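Local atomic coordinates of Nsp15 (Middle East respiratory syndrome-related coronavirus, PDB entry 5YVD), a protein that cleaves RNA as a coronavirus endoribonuclease of the EndoU clan, probably at uridylates, and assembles from six copies of its chain. Residues A[2-5]-A[6-10]; A[54-57]-A[58-62]. All coordinates share one frame; numbering follows the deposited sequence.

Overall arrangement
Both contacts are local and close no long loop. From the N terminus, contact 1 (2-5 with 6-10) runs along helix 2-12; the chain then passes through the strands 24-27, 30-35 and 38-44 before contact 2 (54-57 with 58-62), which spans the end of helix 51-59 and the loop residues after it. The two follow in series, neither nested nor crossing, yet their centres are only about 11 Å apart because the helices pack together: Ile-5 lies on Phe-55, Glu-56 and Ala-59, and Val-9 also meets Ala-59. Both contacts belong to the N-terminal oligomerisation region and both touch the third subunit, while contact 1 also reaches the second.

Contact 1 of 2, residues A[2-5]-A[6-10]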
ATOM      1  N   LEU A   2      19.299  -1.538  10.173  1.00 39.51           N
ATOM      2  CA  LEU A   2      18.709  -0.525   9.315  1.00 38.58           C
ATOM      3  C   LEU A   2      19.330   0.860   9.389  1.00 37.17           C
ATOM      4  O   LEU A   2      19.807   1.374   8.370  1.00 37.08           O
ATOM      5  CB  LEU A   2      17.218  -0.417   9.612  1.00 38.35           C
ATOM      6  CG  LEU A   2      16.412   0.525   8.730  1.00 39.06           C
ATOM      7  CD1 LEU A   2      16.468   0.215   7.227  1.00 37.55           C
ATOM      8  CD2 LEU A   2      15.000   0.428   9.241  1.00 41.05           C
ATOM      9  N   GLU A   3      19.314   1.486  10.563  1.00 36.13           N
ATOM     10  CA  GLU A   3      19.821   2.877  10.624  1.00 35.25           C
ATOM     11  C   GLU A   3      21.313   2.978  10.429  1.00 33.87           C
ATOM     12  O   GLU A   3      21.817   4.020  10.011  1.00 35.64           O
ATOM     13  CB  GLU A   3      19.382   3.682  11.847  1.00 36.52           C
ATOM     14  CG  GLU A   3      18.761   2.951  13.002  1.00 39.73           C
ATOM     15  CD  GLU A   3      17.356   2.513  12.707  1.00 40.98           C
ATOM     16  OE1 GLU A   3      16.487   3.403  12.554  1.00 39.07           O
ATOM     17  OE2 GLU A   3      17.149   1.275  12.631  1.00 43.18           O
ATOM     18  N   ASN A   4      22.012   1.885  10.680  1.00 35.78           N
ATOM     19  CA  ASN A   4      23.448   1.827  10.463  1.00 37.22           C
ATOM     20  C   ASN A   4      23.762   1.704   8.977  1.00 38.41           C
ATOM     21  O   ASN A   4      24.726   2.286   8.455  1.00 38.77           O
ATOM     22  CB  ASN A   4      24.066   0.663  11.230  1.00 36.90           C
ATOM     23  CG  ASN A   4      25.498   0.446  10.866  1.00 37.16           C
ATOM     24  OD1 ASN A   4      25.845  -0.572  10.290  1.00 43.08           O
ATOM     25  ND2 ASN A   4      26.333   1.429  11.149  1.00 37.13           N
ATOM     26  N   ILE A   5      22.925   0.950   8.295  1.00 36.81           N
ATOM     27  CA  ILE A   5      23.041   0.815   6.863  1.00 35.58           C
ATOM     28  C   ILE A   5      22.799   2.161   6.208  1.00 36.59           C
ATOM     29  O   ILE A   5      23.559   2.582   5.346  1.00 37.17           O
ATOM     30  CB  ILE A   5      22.046  -0.235   6.369  1.00 34.72           C
ATOM     31  CG1 ILE A   5      22.555  -1.604   6.783  1.00 34.86           C
ATOM     32  CG2 ILE A   5      21.858  -0.143   4.866  1.00 35.92           C
ATOM     33  CD1 ILE A   5      21.468  -2.616   6.987  1.00 37.27           C
ATOM     34  N   ALA A   6      21.745   2.843   6.643  1.00 37.39           N
ATOM     35  CA  ALA A   6      21.480   4.201   6.186  1.00 38.13           C
ATOM     36  C   ALA A   6      22.687   5.105   6.381  1.00 37.17           C
ATOM     37  O   ALA A   6      22.949   5.982   5.572  1.00 35.42           O
ATOM     38  CB  ALA A   6      20.282   4.769   6.926  1.00 40.17           C
ATOM     39  N   PHE A   7      23.419   4.892   7.463  1.00 37.68           N
ATOM     40  CA  PHE A   7      24.544   5.755   7.783  1.00 39.06           C
ATOM     41  C   PHE A   7      25.688   5.509   6.813  1.00 37.32           C
ATOM     42  O   PHE A   7      26.248   6.437   6.255  1.00 33.96           O
ATOM     43  CB  PHE A   7      24.974   5.519   9.231  1.00 41.26           C
ATOM     44  CG  PHE A   7      26.140   6.364   9.680  1.00 40.26           C
ATOM     45  CD1 PHE A   7      25.923   7.596  10.292  1.00 38.83           C
ATOM     46  CD2 PHE A   7      27.454   5.897   9.528  1.00 36.38           C
ATOM     47  CE1 PHE A   7      26.999   8.372  10.709  1.00 39.29           C
ATOM     48  CE2 PHE A   7      28.520   6.654   9.954  1.00 37.33           C
ATOM     49  CZ  PHE A   7      28.297   7.901  10.541  1.00 39.18           C
ATOM     50  N   ASN A   8      26.006   4.244   6.592  1.00 39.26           N
ATOM     51  CA  ASN A   8      27.018   3.875   5.600  1.00 38.88           C
ATOM     52  C   ASN A   8      26.663   4.440   4.204  1.00 38.67           C
ATOM     53  O   ASN A   8      27.505   5.043   3.528  1.00 35.58           O
ATOM     54  CB  ASN A   8      27.173   2.345   5.532  1.00 39.83           C
ATOM     55  CG  ASN A   8      27.962   1.776   6.691  1.00 41.42           C
ATOM     56  OD1 ASN A   8      29.065   1.276   6.508  1.00 45.05           O
ATOM     57  ND2 ASN A   8      27.394   1.825   7.888  1.00 43.24           N
ATOM     58  N   VAL A   9      25.409   4.267   3.783  1.00 37.91           N
ATOM     59  CA  VAL A   9      25.006   4.711   2.449  1.00 37.35           C
ATOM     60  C   VAL A   9      25.196   6.216   2.274  1.00 41.30           C
ATOM     61  O   VAL A   9      25.628   6.670   1.199  1.00 43.12           O
ATOM     62  CB  VAL A   9      23.558   4.334   2.132  1.00 35.53           C
ATOM     63  CG1 VAL A   9      22.997   5.155   0.972  1.00 34.29           C
ATOM     64  CG2 VAL A   9      23.478   2.857   1.805  1.00 36.69           C
ATOM     65  N   VAL A  10      24.888   6.976   3.322  1.00 39.47           N
ATOM     66  CA  VAL A  10      24.912   8.421   3.230  1.00 40.95           C
ATOM     67  C   VAL A  10      26.333   8.921   3.356  1.00 43.53           C
ATOM     68  O   VAL A  10      26.745   9.812   2.633  1.00 45.05           O
ATOM     69  CB  VAL A  10      24.064   9.080   4.340  1.00 40.98           C
ATOM     70  CG1 VAL A  10      24.160  10.594   4.277  1.00 38.59           C
ATOM     71  CG2 VAL A  10      22.614   8.649   4.218  1.00 41.56           C
TER
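With CG beside its own backbone N (chi1 -76°), Asn-8 folds its amide back along the helix toward Asn-4, whose own CG lies beside the carbonyl carbon (chi1 171°), a setting that brings its amide near. The meeting point is the main-chain oxygen of Asn-4. Asn-8 ND2 reaches Asn-4 O at 2.8 Å, with the acceptor close to the plane of the Asn-8 amide but the donor standing above the carbonyl plane, off the lone pairs. The helical bond from Asn-8 N to Asn-4 O, 3.0 Å, arrives from the opposite face, so one residue grips this oxygen twice.

The two side-chain amides are turned 81° against each other and approach at a slant. Their nitrogens, Asn-4 ND2 and Asn-8 ND2, come to 3.5 Å; both are donors, so nothing bonds them directly. What they share is an acceptor, Val-18 O, in the chain that returns after helix 2-12. Asn-4 ND2 also serves Gly-20 O, and Asn-8 OD1 takes the N-H of Ile-16.

Phe-7 N is shared weakly by Glu-3 O and Asn-4 O. Ala-6 N donates to Leu-2 O at 3.0 Å within the carbonyl plane, and Val-9 N to Ile-5 O, also at 3.0 Å, nearly in line with the carbonyl. Ala-6 CB rests 3.5 Å from Glu-3 O and faces Val-24 and Met-42. Glu-3 sends its carboxylate out of the helix, to Leu-2 N of the second subunit, and Leu-2 N of this chain is bound in return by Glu-3 of that subunit.

Both N-H groups of each asparagine amide thus have carbonyl partners, which should fix the rotation of the two amides and fasten one side of this N-terminal helix to the backbone of the segment that follows it.

Contact 2 of 2, residues A[54-57]-A[58-62]; sequences AFEL and YAKRA
Tyr-58 N donates to Ala-54 O at 3.0 Å in the last turns of helix 51-59, and Tyr-58 CB lies 3.4 Å from Phe-55 O, which sits at the edge of the phenol ring, near its plane. One ring face carries the guanidinium group of Arg-61: Arg-61 NH2 stands 3.4 Å above the plane of Tyr-58, displaced toward the rim. Arg-61 NE, meanwhile, turns in to Tyr-58 O at 2.9 Å, with that oxygen at the edge of the guanidinium plane. Arg-61 N binds Tyr-58 O from the other face of the carbonyl, so the chain is pinned where it leaves the helix.

This end of helix 51-59 belongs to the N-terminal oligomerisation region and packs on helix 2-12, Phe-55 against Ile-5 and Ala-59 against Ile-5 and Val-9.

Glu-56 and Lys-60 are an i to i+4 pair. With its CG opposite the backbone N (chi1 177°) and the chain extended beyond it, Glu-56 runs forward beside Lys-60, CG touching Lys-60 CD at 3.6 Å. A salt bridge joins Glu-56 OE2 to Lys-60 NZ at 3.1 Å, but the placing of NZ is less sure, and with it both this bridge and a cation-pi contact of the lysine with Phe-15. Lys-60 N donates to Glu-56 O at 2.8 Å, while Leu-57 O accepts weakly from the same N-H.

Beyond the helix, Trp-86 meets the Tyr-58 ring edge-to-face. The tyrosine hydroxyl is hydrogen-bonded to Glu-263 of the third subunit, a carboxylate that Arg-61 approaches in a long, weak ion pair.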
ATOM      1  N   ALA A  54      15.386  -4.915   0.708  1.00 34.58           N
ATOM      2  CA  ALA A  54      15.790  -4.591  -0.642  1.00 36.33           C
ATOM      3  C   ALA A  54      16.823  -3.477  -0.601  1.00 38.61           C
ATOM      4  O   ALA A  54      17.804  -3.489  -1.326  1.00 42.83           O
ATOM      5  CB  ALA A  54      14.595  -4.168  -1.453  1.00 37.01           C
ATOM      6  N   PHE A  55      16.594  -2.529   0.285  1.00 40.30           N
ATOM      7  CA  PHE A  55      17.516  -1.433   0.532  1.00 39.45           C
ATOM      8  C   PHE A  55      18.843  -1.904   1.071  1.00 39.62           C
ATOM      9  O   PHE A  55      19.874  -1.297   0.765  1.00 44.64           O
ATOM     10  CB  PHE A  55      16.866  -0.475   1.541  1.00 39.91           C
ATOM     11  CG  PHE A  55      17.779   0.601   2.068  1.00 38.34           C
ATOM     12  CD1 PHE A  55      18.395   1.499   1.208  1.00 37.61           C
ATOM     13  CD2 PHE A  55      17.967   0.751   3.429  1.00 36.18           C
ATOM     14  CE1 PHE A  55      19.198   2.505   1.707  1.00 35.36           C
ATOM     15  CE2 PHE A  55      18.781   1.735   3.928  1.00 33.93           C
ATOM     16  CZ  PHE A  55      19.393   2.614   3.066  1.00 35.26           C
ATOM     17  N   GLU A  56      18.826  -2.943   1.909  1.00 38.55           N
ATOM     18  CA  GLU A  56      20.066  -3.461   2.519  1.00 38.02           C
ATOM     19  C   GLU A  56      20.910  -4.173   1.448  1.00 36.53           C
ATOM     20  O   GLU A  56      22.114  -3.977   1.347  1.00 35.66           O
ATOM     21  CB  GLU A  56      19.742  -4.388   3.710  1.00 38.17           C
ATOM     22  CG  GLU A  56      20.946  -5.051   4.378  1.00 38.46           C
ATOM     23  CD  GLU A  56      20.596  -5.984   5.543  1.00 40.32           C
ATOM     24  OE1 GLU A  56      19.595  -5.715   6.242  1.00 41.25           O
ATOM     25  OE2 GLU A  56      21.336  -6.983   5.777  1.00 38.88           O
ATOM     26  N   LEU A  57      20.257  -4.974   0.620  1.00 36.70           N
ATOM     27  CA  LEU A  57      20.952  -5.704  -0.414  1.00 34.61           C
ATOM     28  C   LEU A  57      21.528  -4.753  -1.426  1.00 35.28           C
ATOM     29  O   LEU A  57      22.655  -4.920  -1.885  1.00 32.41           O
ATOM     30  CB  LEU A  57      19.998  -6.645  -1.098  1.00 34.20           C
ATOM     31  CG  LEU A  57      19.505  -7.804  -0.237  1.00 34.42           C
ATOM     32  CD1 LEU A  57      18.588  -8.736  -1.011  1.00 33.42           C
ATOM     33  CD2 LEU A  57      20.687  -8.566   0.339  1.00 35.47           C
ATOM     34  N   TYR A  58      20.736  -3.749  -1.776  1.00 34.71           N
ATOM     35  CA  TYR A  58      21.259  -2.603  -2.502  1.00 34.22           C
ATOM     36  C   TYR A  58      22.536  -2.039  -1.871  1.00 36.49           C
ATOM     37  O   TYR A  58      23.560  -1.932  -2.533  1.00 35.73           O
ATOM     38  CB  TYR A  58      20.216  -1.508  -2.595  1.00 32.78           C
ATOM     39  CG  TYR A  58      20.739  -0.280  -3.267  1.00 33.00           C
ATOM     40  CD1 TYR A  58      20.849   0.935  -2.578  1.00 33.59           C
ATOM     41  CD2 TYR A  58      21.152  -0.332  -4.579  1.00 32.43           C
ATOM     42  CE1 TYR A  58      21.350   2.058  -3.193  1.00 31.91           C
ATOM     43  CE2 TYR A  58      21.657   0.783  -5.203  1.00 32.51           C
ATOM     44  CZ  TYR A  58      21.753   1.964  -4.510  1.00 32.11           C
ATOM     45  OH  TYR A  58      22.240   3.045  -5.177  1.00 34.44           O
ATOM     46  N   ALA A  59      22.487  -1.675  -0.600  1.00 37.37           N
ATOM     47  CA  ALA A  59      23.671  -1.079   0.028  1.00 41.16           C
ATOM     48  C   ALA A  59      24.848  -2.031   0.106  1.00 42.00           C
ATOM     49  O   ALA A  59      25.995  -1.595   0.107  1.00 46.78           O
ATOM     50  CB  ALA A  59      23.354  -0.558   1.415  1.00 43.57           C
ATOM     51  N   LYS A  60      24.573  -3.311   0.159  1.00 42.58           N
ATOM     52  CA  LYS A  60      25.602  -4.299   0.254  1.00 40.38           C
ATOM     53  C   LYS A  60      26.047  -4.772  -1.108  1.00 37.93           C
ATOM     54  O   LYS A  60      26.905  -5.592  -1.217  1.00 36.65           O
ATOM     55  CB  LYS A  60      25.113  -5.444   1.119  1.00 41.19           C
ATOM     56  CG  LYS A  60      25.333  -5.206   2.592  1.00 41.17           C
ATOM     57  CD  LYS A  60      24.325  -5.913   3.452  1.00 41.05           C
ATOM     58  CE  LYS A  60      24.803  -6.064   4.875  1.00 41.68           C
ATOM     59  NZ  LYS A  60      24.395  -7.358   5.459  1.00 42.13           N
ATOM     60  N   ARG A  61      25.462  -4.229  -2.155  1.00 40.81           N
ATOM     61  CA  ARG A  61      25.833  -4.584  -3.512  1.00 37.42           C
ATOM     62  C   ARG A  61      27.313  -4.667  -3.635  1.00 36.41           C
ATOM     63  O   ARG A  61      28.010  -3.934  -3.004  1.00 39.07           O
ATOM     64  CB  ARG A  61      25.273  -3.569  -4.496  1.00 37.62           C
ATOM     65  CG  ARG A  61      26.225  -2.488  -4.940  1.00 38.36           C
ATOM     66  CD  ARG A  61      25.502  -1.280  -5.499  1.00 39.76           C
ATOM     67  NE  ARG A  61      25.128  -0.408  -4.418  1.00 44.26           N
ATOM     68  CZ  ARG A  61      25.292   0.900  -4.400  1.00 48.71           C
ATOM     69  NH1 ARG A  61      25.790   1.540  -5.421  1.00 47.78           N
ATOM     70  NH2 ARG A  61      24.934   1.565  -3.339  1.00 55.84           N
ATOM     71  N   ALA A  62      27.802  -5.578  -4.444  1.00 33.68           N
ATOM     72  CA  ALA A  62      29.220  -5.694  -4.661  1.00 34.26           C
ATOM     73  C   ALA A  62      29.752  -4.725  -5.673  1.00 36.31           C
ATOM     74  O   ALA A  62      29.417  -4.813  -6.808  1.00 39.89           O
ATOM     75  CB  ALA A  62      29.536  -7.077  -5.110  1.00 35.18           C
TER